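Local coordinates for protein putative pectin lyase (Geobacillus virus E2, PDB 7CHU) that probably serves as the trimeric tailspike of a thermophilic phage, with a parallel beta-helix of the pectin-lyase type that is likely to recognise the host surface, at residues 303-308 with 324-329; 328-333 with 350-355; 336-341 with 363-368; 356-361 with 380-385. All blocks are in the same frame, centred on the assembly; numbering follows the deposited sequence.

Interaction 1 of 4, residues 303-308 with 324-329; sequences NTPHMY and CNNDFI
His306 and Phe328 meet edge-to-face where successive coils of the right-handed parallel beta-helix stack, just as the chain turns into strands 307-309 and 329-331. The two side chains run alongside each other in the same direction. The edge of Phe328 looks at the imidazole face, with ring centroids 5.3 Å apart and planes at 75°. Cys324 lies over that same imidazole face, though how closely it approaches is uncertain. The backbone confirms the parallel pairing: Met307 N donates to Phe328 O at 2.9 Å, and CA of Ile329 approaches Met307 O at 3.4 Å.

At the outer end of the turn the contact becomes polar. Asn303 and Asn326 cross at about a right angle. With CG of Asn326 swung opposite its backbone N (chi1 -154°), its ND2 donates to Asn303 OD1 at 3.0 Å, the angle at the hydrogen being 147°. CB of Asn326 packs on Thr304 O at 3.3 Å. Asn325, centre of an inverse gamma turn, presents its carbonyl O to the CA-H of Asn303 at 3.4 Å.

Further out, Tyr322 O accepts from His306 NE2, which fixes the imidazole rotation, and His267 of the preceding coil adds another edge-to-face ring. Asp327 OD1 accepts from Tyr349 N. Asn326 holds its own turn through OD1, which accepts from Asp327 N at 2.7 Å.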
loop_
_atom_site.group_PDB
_atom_site.type_symbol
_atom_site.label_atom_id
_atom_site.label_comp_id
_atom_site.label_asym_id
_atom_site.label_seq_id
_atom_site.Cartn_x
_atom_site.Cartn_y
_atom_site.Cartn_z
ATOM N N ASN A 303 -18.387 2.341 23.810
ATOM C CA ASN A 303 -18.118 0.947 24.150
ATOM C C ASN A 303 -18.502 0.084 22.955
ATOM O O ASN A 303 -19.577 -0.509 22.893
ATOM C CB ASN A 303 -18.889 0.552 25.409
ATOM C CG ASN A 303 -18.584 -0.864 25.874
ATOM O OD1 ASN A 303 -17.761 -1.574 25.288
ATOM N ND2 ASN A 303 -19.267 -1.285 26.933
ATOM N N THR A 304 -17.583 0.005 21.997
ATOM C CA THR A 304 -17.794 -0.691 20.738
ATOM C C THR A 304 -16.442 -0.821 20.045
ATOM O O THR A 304 -15.580 0.051 20.208
ATOM C CB THR A 304 -18.811 0.074 19.865
ATOM O OG1 THR A 304 -19.222 -0.722 18.745
ATOM C CG2 THR A 304 -18.235 1.407 19.391
ATOM N N PRO A 305 -16.201 -1.902 19.316
ATOM C CA PRO A 305 -14.877 -2.077 18.716
ATOM C C PRO A 305 -14.638 -1.070 17.603
ATOM O O PRO A 305 -15.580 -0.537 17.005
ATOM C CB PRO A 305 -14.910 -3.514 18.186
ATOM C CG PRO A 305 -16.368 -3.802 17.982
ATOM C CD PRO A 305 -17.087 -3.044 19.058
ATOM N N HIS A 306 -13.354 -0.760 17.381
ATOM C CA HIS A 306 -12.995 0.089 16.248
ATOM C C HIS A 306 -13.376 -0.594 14.951
ATOM O O HIS A 306 -13.894 0.051 14.041
ATOM C CB HIS A 306 -11.493 0.433 16.237
ATOM C CG HIS A 306 -11.126 1.620 17.084
ATOM N ND1 HIS A 306 -11.902 2.056 18.134
ATOM C CD2 HIS A 306 -10.069 2.472 17.022
ATOM C CE1 HIS A 306 -11.332 3.111 18.694
ATOM N NE2 HIS A 306 -10.225 3.391 18.031
ATOM N N MET A 307 -13.149 -1.903 14.855
ATOM C CA MET A 307 -13.603 -2.679 13.703
ATOM C C MET A 307 -14.312 -3.922 14.217
ATOM O O MET A 307 -13.693 -4.735 14.912
ATOM C CB MET A 307 -12.428 -3.075 12.799
ATOM C CG MET A 307 -12.851 -4.038 11.675
ATOM S SD MET A 307 -11.504 -4.526 10.579
ATOM C CE MET A 307 -11.074 -2.943 9.863
ATOM N N TYR A 308 -15.598 -4.088 13.880
ATOM C CA TYR A 308 -16.296 -5.353 14.123
ATOM C C TYR A 308 -16.263 -6.163 12.838
ATOM O O TYR A 308 -16.850 -5.753 11.836
ATOM C CB TYR A 308 -17.745 -5.151 14.575
ATOM C CG TYR A 308 -18.485 -6.459 14.694
ATOM C CD1 TYR A 308 -18.125 -7.394 15.670
ATOM C CD2 TYR A 308 -19.528 -6.778 13.826
ATOM C CE1 TYR A 308 -18.780 -8.610 15.786
ATOM C CE2 TYR A 308 -20.195 -7.990 13.932
ATOM C CZ TYR A 308 -19.819 -8.906 14.913
ATOM O OH TYR A 308 -20.483 -10.110 15.019
ATOM N N CYS A 324 -9.441 2.854 22.029
ATOM C CA CYS A 324 -10.726 2.119 21.902
ATOM C C CYS A 324 -11.252 1.555 23.204
ATOM O O CYS A 324 -10.550 0.824 23.894
ATOM C CB CYS A 324 -10.551 1.009 20.865
ATOM S SG CYS A 324 -11.980 -0.065 20.631
ATOM N N ASN A 325 -12.502 1.869 23.524
ATOM C CA ASN A 325 -13.132 1.331 24.720
ATOM C C ASN A 325 -13.782 -0.027 24.438
ATOM O O ASN A 325 -14.971 -0.220 24.686
ATOM C CB ASN A 325 -14.173 2.332 25.229
ATOM C CG ASN A 325 -14.776 1.932 26.558
ATOM O OD1 ASN A 325 -14.183 1.172 27.326
ATOM N ND2 ASN A 325 -15.966 2.450 26.843
ATOM N N ASN A 326 -12.972 -0.974 23.967
ATOM C CA ASN A 326 -13.429 -2.288 23.503
ATOM C C ASN A 326 -12.233 -3.010 22.887
ATOM O O ASN A 326 -11.094 -2.603 23.105
ATOM C CB ASN A 326 -14.571 -2.169 22.486
ATOM C CG ASN A 326 -15.459 -3.405 22.458
ATOM O OD1 ASN A 326 -15.111 -4.419 21.855
ATOM N ND2 ASN A 326 -16.609 -3.322 23.119
ATOM N N ASP A 327 -12.466 -4.106 22.171
ATOM C CA ASP A 327 -11.409 -4.686 21.348
ATOM C C ASP A 327 -11.191 -3.768 20.155
ATOM O O ASP A 327 -12.146 -3.195 19.629
ATOM C CB ASP A 327 -11.776 -6.088 20.860
ATOM C CG ASP A 327 -12.273 -6.984 21.974
ATOM O OD1 ASP A 327 -11.565 -7.118 22.996
ATOM O OD2 ASP A 327 -13.372 -7.558 21.824
ATOM N N PHE A 328 -9.946 -3.598 19.734
ATOM C CA PHE A 328 -9.703 -2.839 18.528
ATOM C C PHE A 328 -10.297 -3.545 17.293
ATOM O O PHE A 328 -10.920 -2.905 16.446
ATOM C CB PHE A 328 -8.185 -2.706 18.273
ATOM C CG PHE A 328 -7.525 -1.545 18.979
ATOM C CD1 PHE A 328 -7.990 -0.250 18.815
ATOM C CD2 PHE A 328 -6.412 -1.751 19.789
ATOM C CE1 PHE A 328 -7.376 0.812 19.457
ATOM C CE2 PHE A 328 -5.795 -0.694 20.433
ATOM C CZ PHE A 328 -6.279 0.590 20.268
ATOM N N ILE A 329 -10.097 -4.865 17.199
ATOM C CA ILE A 329 -10.670 -5.671 16.126
ATOM C C ILE A 329 -11.361 -6.860 16.772
ATOM O O ILE A 329 -10.695 -7.729 17.347
ATOM C CB ILE A 329 -9.628 -6.166 15.110
ATOM C CG1 ILE A 329 -8.770 -5.013 14.565
ATOM C CG2 ILE A 329 -10.331 -6.893 13.934
ATOM C CD1 ILE A 329 -7.660 -5.472 13.653
#

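Interaction 2 of 4, residues 328-333 with 350-355; sequences FIKVKG and FVNLTG
Ile329, Lys330 and Val331 pair in register with Val351, Asn352 and Leu353, two short strands of adjacent beta-helix coils whose axes approach to 4.8 Å at an angle of 10°. Backbone bonds form the first group, the usual parallel pattern: Ile329 N to Phe350 O, Asn352 N to Ile329 O, and Val331 N to Asn352 O at 2.8 Å. The pattern ends at Val331 O, which is gripped twice by one residue, by Thr354 N at 2.9 Å and by Thr354 OG1 at 2.6 Å. A chi1 of 73° sets that hydroxyl between the backbone N and the carbonyl carbon, turning it back onto the oxygen.

Apolar contacts form the second group. On the face carrying Ile329, Val331, Val351 and Leu353, CG2 of Val331 touches CD2 of Leu353 at 3.8 Å and CG1 of Val351 at 4.1 Å. Before the strands, Phe328 and Phe350 lie alongside each other, their planes inclined at 41°, with Phe350 CD1 at the edge of the Phe328 ring and 3.7 Å from its CD2.

Lys330 and Asn352 occupy the other face. Both reach Asp327, the lysine by a salt bridge and the amide by a hydrogen bond, so one carboxylate spans the two coils.

Around this pair, strand 307-309 flanks 329-331 on its other edge, and Phe343 of strand 342-346 packs against Ile329, Val351 and Phe350 across the coil interior.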
loop_
_atom_site.group_PDB
_atom_site.type_symbol
_atom_site.label_atom_id
_atom_site.label_comp_id
_atom_site.label_asym_id
_atom_site.label_seq_id
_atom_site.Cartn_x
_atom_site.Cartn_y
_atom_site.Cartn_z
ATOM N N PHE A 328 -9.946 -3.598 19.734
ATOM C CA PHE A 328 -9.703 -2.839 18.528
ATOM C C PHE A 328 -10.297 -3.545 17.293
ATOM O O PHE A 328 -10.920 -2.905 16.446
ATOM C CB PHE A 328 -8.185 -2.706 18.273
ATOM C CG PHE A 328 -7.525 -1.545 18.979
ATOM C CD1 PHE A 328 -7.990 -0.250 18.815
ATOM C CD2 PHE A 328 -6.412 -1.751 19.789
ATOM C CE1 PHE A 328 -7.376 0.812 19.457
ATOM C CE2 PHE A 328 -5.795 -0.694 20.433
ATOM C CZ PHE A 328 -6.279 0.590 20.268
ATOM N N ILE A 329 -10.097 -4.865 17.199
ATOM C CA ILE A 329 -10.670 -5.671 16.126
ATOM C C ILE A 329 -11.361 -6.860 16.772
ATOM O O ILE A 329 -10.695 -7.729 17.347
ATOM C CB ILE A 329 -9.628 -6.166 15.110
ATOM C CG1 ILE A 329 -8.770 -5.013 14.565
ATOM C CG2 ILE A 329 -10.331 -6.893 13.934
ATOM C CD1 ILE A 329 -7.660 -5.472 13.653
ATOM N N LYS A 330 -12.686 -6.932 16.646
ATOM C CA LYS A 330 -13.469 -8.047 17.176
ATOM C C LYS A 330 -13.843 -8.946 16.005
ATOM O O LYS A 330 -14.629 -8.550 15.138
ATOM C CB LYS A 330 -14.702 -7.522 17.901
ATOM C CG LYS A 330 -15.436 -8.512 18.744
ATOM C CD LYS A 330 -16.732 -7.887 19.265
ATOM C CE LYS A 330 -16.968 -8.152 20.741
ATOM N NZ LYS A 330 -16.126 -7.276 21.640
ATOM N N VAL A 331 -13.242 -10.134 15.947
ATOM C CA VAL A 331 -13.333 -11.001 14.774
ATOM C C VAL A 331 -14.374 -12.084 15.021
ATOM O O VAL A 331 -14.366 -12.743 16.070
ATOM C CB VAL A 331 -11.973 -11.645 14.445
ATOM C CG1 VAL A 331 -12.098 -12.597 13.244
ATOM C CG2 VAL A 331 -10.893 -10.570 14.204
ATOM N N LYS A 332 -15.241 -12.298 14.026
ATOM C CA LYS A 332 -16.106 -13.456 13.940
ATOM C C LYS A 332 -15.988 -13.897 12.488
ATOM O O LYS A 332 -16.765 -13.477 11.623
ATOM C CB LYS A 332 -17.552 -13.125 14.333
ATOM C CG LYS A 332 -18.558 -14.305 14.222
ATOM C CD LYS A 332 -19.989 -13.753 14.376
ATOM C CE LYS A 332 -21.053 -14.829 14.260
ATOM N NZ LYS A 332 -21.166 -15.376 12.885
ATOM N N GLY A 333 -15.006 -14.741 12.219
ATOM C CA GLY A 333 -14.772 -15.199 10.866
ATOM C C GLY A 333 -13.420 -15.872 10.731
ATOM O O GLY A 333 -12.675 -16.032 11.702
ATOM N N PHE A 350 -6.273 -6.407 21.484
ATOM C CA PHE A 350 -6.023 -5.812 20.177
ATOM C C PHE A 350 -6.844 -6.540 19.125
ATOM O O PHE A 350 -7.524 -5.909 18.311
ATOM C CB PHE A 350 -4.540 -5.859 19.792
ATOM C CG PHE A 350 -3.631 -5.063 20.707
ATOM C CD1 PHE A 350 -4.129 -4.041 21.504
ATOM C CD2 PHE A 350 -2.268 -5.353 20.758
ATOM C CE1 PHE A 350 -3.290 -3.328 22.345
ATOM C CE2 PHE A 350 -1.413 -4.639 21.586
ATOM C CZ PHE A 350 -1.923 -3.627 22.387
ATOM N N VAL A 351 -6.793 -7.877 19.143
ATOM C CA VAL A 351 -7.507 -8.741 18.197
ATOM C C VAL A 351 -8.193 -9.835 19.006
ATOM O O VAL A 351 -7.525 -10.658 19.644
ATOM C CB VAL A 351 -6.579 -9.368 17.137
ATOM C CG1 VAL A 351 -7.353 -10.269 16.199
ATOM C CG2 VAL A 351 -5.824 -8.285 16.295
ATOM N N ASN A 352 -9.525 -9.842 18.983
ATOM C CA ASN A 352 -10.339 -10.797 19.727
ATOM C C ASN A 352 -10.915 -11.772 18.707
ATOM O O ASN A 352 -11.843 -11.430 17.975
ATOM C CB ASN A 352 -11.430 -10.076 20.508
ATOM C CG ASN A 352 -12.169 -10.999 21.482
ATOM O OD1 ASN A 352 -11.907 -12.203 21.522
ATOM N ND2 ASN A 352 -13.093 -10.430 22.262
ATOM N N LEU A 353 -10.340 -12.968 18.634
ATOM C CA LEU A 353 -10.812 -14.008 17.725
ATOM C C LEU A 353 -11.948 -14.747 18.440
ATOM O O LEU A 353 -11.707 -15.633 19.269
ATOM C CB LEU A 353 -9.656 -14.918 17.322
ATOM C CG LEU A 353 -8.419 -14.180 16.739
ATOM C CD1 LEU A 353 -7.236 -15.085 16.510
ATOM C CD2 LEU A 353 -8.765 -13.433 15.429
ATOM N N THR A 354 -13.196 -14.360 18.145
ATOM C CA THR A 354 -14.341 -14.883 18.884
ATOM C C THR A 354 -14.908 -16.151 18.244
ATOM O O THR A 354 -14.744 -16.408 17.046
ATOM C CB THR A 354 -15.463 -13.839 19.003
ATOM O OG1 THR A 354 -16.118 -13.680 17.748
ATOM C CG2 THR A 354 -14.927 -12.496 19.456
ATOM N N GLY A 355 -15.633 -16.925 19.069
ATOM C CA GLY A 355 -16.402 -18.051 18.559
ATOM C C GLY A 355 -15.479 -19.055 17.911
ATOM O O GLY A 355 -14.393 -19.348 18.413
#

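Interaction 3 of 4, residues 336-341 with 363-368; sequences NKIIGC and DGCSGQ
Cys365 points its sulfur in among Ile338, Gly340 and Cys341 of the preceding coil, at a corner where two beta-helix coils turn in the same way. Its chi1 of -63° places SG beside its own backbone N and opposite the carbonyl carbon. From there the sulfur accepts a hydrogen bond from Cys341 N at 3.4 Å, with an angle of 154° at the hydrogen, and rests 4.0 Å from CG2 of Ile338 and 4.1 Å from CB of Cys341. Cys341 repeats the orientation one coil earlier, its SG likewise beside the backbone N, so the two thiol side chains follow each other in the same sense without forming a disulfide.

Ile339 and Asp363 lean across each other at an oblique angle on the face toward the neighbouring subunits, CG1 of the isoleucine reaching CB of the aspartate at 4.1 Å. Behind them the backbones pair in parallel, Asp363 bonding to the residues before and after Ile339: Asp363 N donates to Ile338 O at 2.9 Å, and Asp363 O receives Gly340 N. Gly340 and Gly364 both carry positive phi and make the same bend in each coil. After the bend, Ser366 N donates to Cys341 O at 3.1 Å, resuming the pairing as strand 366-368 begins.

Near the trimer axis, the Asp363 carboxylates of all three subunits come close together, while Lys337 forms a salt bridge with Asp342 of the third subunit. The thiol therefore satisfies a buried backbone N-H inside the coil, whereas three clustered carboxylates on the outer side would probably raise one another's pKa.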
loop_
_atom_site.group_PDB
_atom_site.type_symbol
_atom_site.label_atom_id
_atom_site.label_comp_id
_atom_site.label_asym_id
_atom_site.label_seq_id
_atom_site.Cartn_x
_atom_site.Cartn_y
_atom_site.Cartn_z
ATOM N N ASN A 336 -8.931 -14.094 8.201
ATOM C CA ASN A 336 -8.597 -12.697 8.099
ATOM C C ASN A 336 -7.114 -12.515 8.380
ATOM O O ASN A 336 -6.463 -13.367 9.013
ATOM C CB ASN A 336 -9.473 -11.883 9.036
ATOM C CG ASN A 336 -10.954 -12.122 8.777
ATOM O OD1 ASN A 336 -11.485 -11.686 7.748
ATOM N ND2 ASN A 336 -11.610 -12.862 9.670
ATOM N N LYS A 337 -6.574 -11.408 7.878
ATOM C CA LYS A 337 -5.142 -11.130 7.936
ATOM C C LYS A 337 -4.917 -9.751 8.540
ATOM O O LYS A 337 -5.368 -8.738 7.987
ATOM C CB LYS A 337 -4.527 -11.230 6.540
ATOM C CG LYS A 337 -4.611 -12.659 6.012
ATOM C CD LYS A 337 -4.342 -12.751 4.534
ATOM C CE LYS A 337 -4.495 -14.210 4.038
ATOM N NZ LYS A 337 -5.855 -14.790 4.318
ATOM N N ILE A 338 -4.234 -9.728 9.677
ATOM C CA ILE A 338 -3.885 -8.525 10.421
ATOM C C ILE A 338 -2.364 -8.440 10.341
ATOM O O ILE A 338 -1.645 -9.157 11.049
ATOM C CB ILE A 338 -4.373 -8.572 11.878
ATOM C CG1 ILE A 338 -5.801 -9.168 12.009
ATOM C CG2 ILE A 338 -4.249 -7.190 12.551
ATOM C CD1 ILE A 338 -6.847 -8.307 11.426
ATOM N N ILE A 339 -1.855 -7.620 9.428
ATOM C CA ILE A 339 -0.441 -7.652 9.054
ATOM C C ILE A 339 0.131 -6.248 9.160
ATOM O O ILE A 339 -0.358 -5.323 8.494
ATOM C CB ILE A 339 -0.248 -8.206 7.630
ATOM C CG1 ILE A 339 -0.580 -9.705 7.585
ATOM C CG2 ILE A 339 1.178 -7.930 7.129
ATOM C CD1 ILE A 339 -0.418 -10.312 6.209
ATOM N N GLY A 340 1.197 -6.098 9.951
ATOM C CA GLY A 340 1.877 -4.826 10.061
ATOM C C GLY A 340 1.075 -3.734 10.731
ATOM O O GLY A 340 1.339 -2.556 10.491
ATOM N N CYS A 341 0.093 -4.078 11.559
ATOM C CA CYS A 341 -0.699 -3.037 12.190
ATOM C C CYS A 341 -0.081 -2.638 13.522
ATOM O O CYS A 341 0.641 -3.407 14.158
ATOM C CB CYS A 341 -2.152 -3.502 12.401
ATOM S SG CYS A 341 -2.944 -3.975 10.827
ATOM N N ASP A 363 0.393 -10.909 12.005
ATOM C CA ASP A 363 1.770 -11.018 11.548
ATOM C C ASP A 363 2.443 -9.650 11.431
ATOM O O ASP A 363 1.887 -8.725 10.828
ATOM C CB ASP A 363 1.815 -11.750 10.205
ATOM C CG ASP A 363 3.229 -11.919 9.692
ATOM O OD1 ASP A 363 3.517 -11.478 8.559
ATOM O OD2 ASP A 363 4.070 -12.481 10.435
ATOM N N GLY A 364 3.650 -9.530 11.992
ATOM C CA GLY A 364 4.381 -8.276 11.911
ATOM C C GLY A 364 3.737 -7.111 12.635
ATOM O O GLY A 364 4.013 -5.954 12.301
ATOM N N CYS A 365 2.880 -7.375 13.614
ATOM C CA CYS A 365 2.177 -6.312 14.323
ATOM C C CYS A 365 2.912 -5.963 15.602
ATOM O O CYS A 365 3.754 -6.721 16.084
ATOM C CB CYS A 365 0.736 -6.721 14.672
ATOM S SG CYS A 365 -0.331 -7.037 13.244
ATOM N N SER A 366 2.570 -4.811 16.171
ATOM C CA SER A 366 3.082 -4.470 17.493
ATOM C C SER A 366 2.085 -3.516 18.136
ATOM O O SER A 366 1.008 -3.252 17.586
ATOM C CB SER A 366 4.502 -3.890 17.420
ATOM O OG SER A 366 5.131 -4.017 18.691
ATOM N N GLY A 367 2.417 -3.042 19.334
ATOM C CA GLY A 367 1.523 -2.148 20.031
ATOM C C GLY A 367 1.721 -2.198 21.529
ATOM O O GLY A 367 2.552 -2.936 22.039
ATOM N N GLN A 368 0.916 -1.398 22.225
ATOM C CA GLN A 368 1.076 -1.269 23.659
ATOM C C GLN A 368 -0.262 -0.929 24.290
ATOM O O GLN A 368 -1.088 -0.236 23.688
ATOM C CB GLN A 368 2.127 -0.193 24.000
ATOM C CG GLN A 368 2.646 -0.312 25.443
ATOM C CD GLN A 368 3.699 0.734 25.759
ATOM O OE1 GLN A 368 3.995 1.608 24.937
ATOM N NE2 GLN A 368 4.263 0.658 26.960
#

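Interaction 4 of 4, residues 356-361 with 380-385; sequences TSMLNV and PTNENF
Asn384 OD1 is gripped by two donors of one residue, Asn360 ND2 at 2.8 Å and Asn360 N at 2.9 Å. The two asparagines, on adjacent beta-helix coils, run alongside each other in the same sense with amide planes only 11° apart, linked amide to amide by an N-H...O bond lying near the Asn360 amide plane. Near-identical chi1 values, -58° for Asn360 and -63° for Asn384, keep the amides in step. The other end of the Asn384 amide is used too: ND2 donates to Ser357 O at 3.0 Å, arriving from above the carbonyl plane.

Backbone bonds frame this amide, Leu359 N to Glu383 O at 2.7 Å and Phe385 N to Asn360 O at 2.9 Å. At the outer end Asn382 ND2 reaches Thr356 O at 3.1 Å, and a water links Ser357 O to Asn382 N. At the opposite end Val361 CG1 meets the edge of the Phe385 ring at 3.8 Å.

Asn360 continues the relay to the preceding coil, ND2 to Gly333 O and OD1 from Asn336 N, and Glu383 forms a salt bridge with Lys396 of the third subunit. The buried Asn384 amide thus bonds Ser357 O and Asn360 N, backbone groups of an irregular turn, and with both ends engaged the Asn360 and Asn384 amides each have their flip fixed.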
loop_
_atom_site.group_PDB
_atom_site.type_symbol
_atom_site.label_atom_id
_atom_site.label_comp_id
_atom_site.label_asym_id
_atom_site.label_seq_id
_atom_site.Cartn_x
_atom_site.Cartn_y
_atom_site.Cartn_z
ATOM N N THR A 356 -15.882 -19.557 16.750
ATOM C CA THR A 356 -15.105 -20.556 16.019
ATOM C C THR A 356 -14.103 -19.949 15.021
ATOM O O THR A 356 -13.621 -20.681 14.151
ATOM C CB THR A 356 -16.033 -21.482 15.231
ATOM O OG1 THR A 356 -16.680 -20.697 14.230
ATOM C CG2 THR A 356 -17.083 -22.131 16.115
ATOM N N SER A 357 -13.823 -18.643 15.103
ATOM C CA SER A 357 -12.868 -17.974 14.207
ATOM C C SER A 357 -11.600 -18.804 14.038
ATOM O O SER A 357 -10.966 -19.183 15.022
ATOM C CB SER A 357 -12.509 -16.595 14.776
ATOM O OG SER A 357 -13.661 -15.757 14.827
ATOM N N MET A 358 -11.244 -19.122 12.793
ATOM C CA MET A 358 -10.108 -20.004 12.587
ATOM C C MET A 358 -9.222 -19.533 11.441
ATOM O O MET A 358 -9.692 -18.950 10.460
ATOM C CB MET A 358 -10.564 -21.451 12.341
ATOM C CG MET A 358 -11.059 -21.758 10.918
ATOM S SD MET A 358 -11.572 -23.492 10.761
ATOM C CE MET A 358 -10.530 -24.284 11.993
ATOM N N LEU A 359 -7.929 -19.835 11.569
ATOM C CA LEU A 359 -6.904 -19.555 10.554
ATOM C C LEU A 359 -6.781 -18.062 10.239
ATOM O O LEU A 359 -6.314 -17.673 9.168
ATOM C CB LEU A 359 -7.147 -20.354 9.273
ATOM C CG LEU A 359 -6.533 -21.755 9.136
ATOM C CD1 LEU A 359 -5.062 -21.785 9.468
ATOM C CD2 LEU A 359 -7.284 -22.790 9.974
ATOM N N ASN A 360 -7.128 -17.205 11.180
ATOM C CA ASN A 360 -6.705 -15.822 11.096
ATOM C C ASN A 360 -5.207 -15.721 11.403
ATOM O O ASN A 360 -4.642 -16.562 12.109
ATOM C CB ASN A 360 -7.529 -14.986 12.062
ATOM C CG ASN A 360 -9.001 -15.093 11.775
ATOM O OD1 ASN A 360 -9.513 -14.418 10.870
ATOM N ND2 ASN A 360 -9.700 -15.956 12.530
ATOM N N VAL A 361 -4.556 -14.716 10.828
ATOM C CA VAL A 361 -3.125 -14.488 11.019
ATOM C C VAL A 361 -2.935 -13.099 11.605
ATOM O O VAL A 361 -3.554 -12.134 11.139
ATOM C CB VAL A 361 -2.335 -14.617 9.702
ATOM C CG1 VAL A 361 -0.822 -14.519 10.008
ATOM C CG2 VAL A 361 -2.660 -15.907 8.998
ATOM N N PRO A 380 -8.025 -18.503 21.497
ATOM C CA PRO A 380 -9.297 -18.849 20.852
ATOM C C PRO A 380 -9.541 -20.354 20.824
ATOM O O PRO A 380 -8.640 -21.172 21.027
ATOM C CB PRO A 380 -9.129 -18.292 19.436
ATOM C CG PRO A 380 -7.652 -18.442 19.167
ATOM C CD PRO A 380 -6.954 -18.266 20.512
ATOM N N THR A 381 -10.798 -20.700 20.542
ATOM C CA THR A 381 -11.229 -22.095 20.485
ATOM C C THR A 381 -10.479 -22.886 19.410
ATOM O O THR A 381 -10.023 -24.007 19.655
ATOM C CB THR A 381 -12.743 -22.136 20.225
ATOM O OG1 THR A 381 -13.417 -21.356 21.220
ATOM C CG2 THR A 381 -13.275 -23.559 20.236
ATOM N N ASN A 382 -10.374 -22.341 18.201
ATOM C CA ASN A 382 -9.790 -23.055 17.075
ATOM C C ASN A 382 -8.424 -22.469 16.719
ATOM O O ASN A 382 -8.030 -21.413 17.213
ATOM C CB ASN A 382 -10.733 -23.014 15.858
ATOM C CG ASN A 382 -12.007 -23.828 16.088
ATOM O OD1 ASN A 382 -11.978 -24.882 16.726
ATOM N ND2 ASN A 382 -13.128 -23.323 15.600
ATOM N N GLU A 383 -7.723 -23.158 15.819
ATOM C CA GLU A 383 -6.365 -22.760 15.445
ATOM C C GLU A 383 -6.349 -21.416 14.712
ATOM O O GLU A 383 -7.041 -21.234 13.700
ATOM C CB GLU A 383 -5.714 -23.828 14.564
ATOM C CG GLU A 383 -4.374 -23.376 13.948
ATOM C CD GLU A 383 -3.699 -24.461 13.110
ATOM O OE1 GLU A 383 -3.967 -25.646 13.342
ATOM O OE2 GLU A 383 -2.893 -24.152 12.215
ATOM N N ASN A 384 -5.549 -20.485 15.225
ATOM C CA ASN A 384 -5.163 -19.269 14.525
ATOM C C ASN A 384 -3.653 -19.099 14.658
ATOM O O ASN A 384 -3.014 -19.752 15.481
ATOM C CB ASN A 384 -5.896 -18.069 15.091
ATOM C CG ASN A 384 -7.413 -18.170 14.887
ATOM O OD1 ASN A 384 -7.942 -17.664 13.906
ATOM N ND2 ASN A 384 -8.107 -18.828 15.816
ATOM N N PHE A 385 -3.079 -18.214 13.859
ATOM C CA PHE A 385 -1.633 -18.144 13.715
ATOM C C PHE A 385 -1.139 -16.746 14.048
ATOM O O PHE A 385 -1.785 -15.746 13.719
ATOM C CB PHE A 385 -1.249 -18.538 12.285
ATOM C CG PHE A 385 0.229 -18.581 12.029
ATOM C CD1 PHE A 385 1.054 -19.493 12.702
ATOM C CD2 PHE A 385 0.797 -17.731 11.089
ATOM C CE1 PHE A 385 2.456 -19.524 12.445
ATOM C CE2 PHE A 385 2.170 -17.768 10.821
ATOM C CZ PHE A 385 2.998 -18.667 11.519
HETATM O O HOH W 1 -11.876 -19.992 17.421
#

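In the fold
All four contacts join neighbouring coils of the same beta-helix. Interactions 1 and 2 lie on one face of the coil, sharing Phe328 and Ile329 and continuing through strands 307-309, 329-331 and 351-353, and no other subunit touches either; 3 and 4 lie elsewhere round it and both touch the third subunit. All are mainly buried: interaction 3 wholly so, the others with one exposed residue each (Asn303, Lys332, Thr356). Interaction 1 combines aromatic packing with an asparagine amide bond, interaction 2 depends on regular strand bonds, interaction 3 on glycine bends and a thiol acceptor, interaction 4 on asparagine amides and a water. Ile329 packs on Ile338, linking interactions 1 and 2 to 3 through the interior.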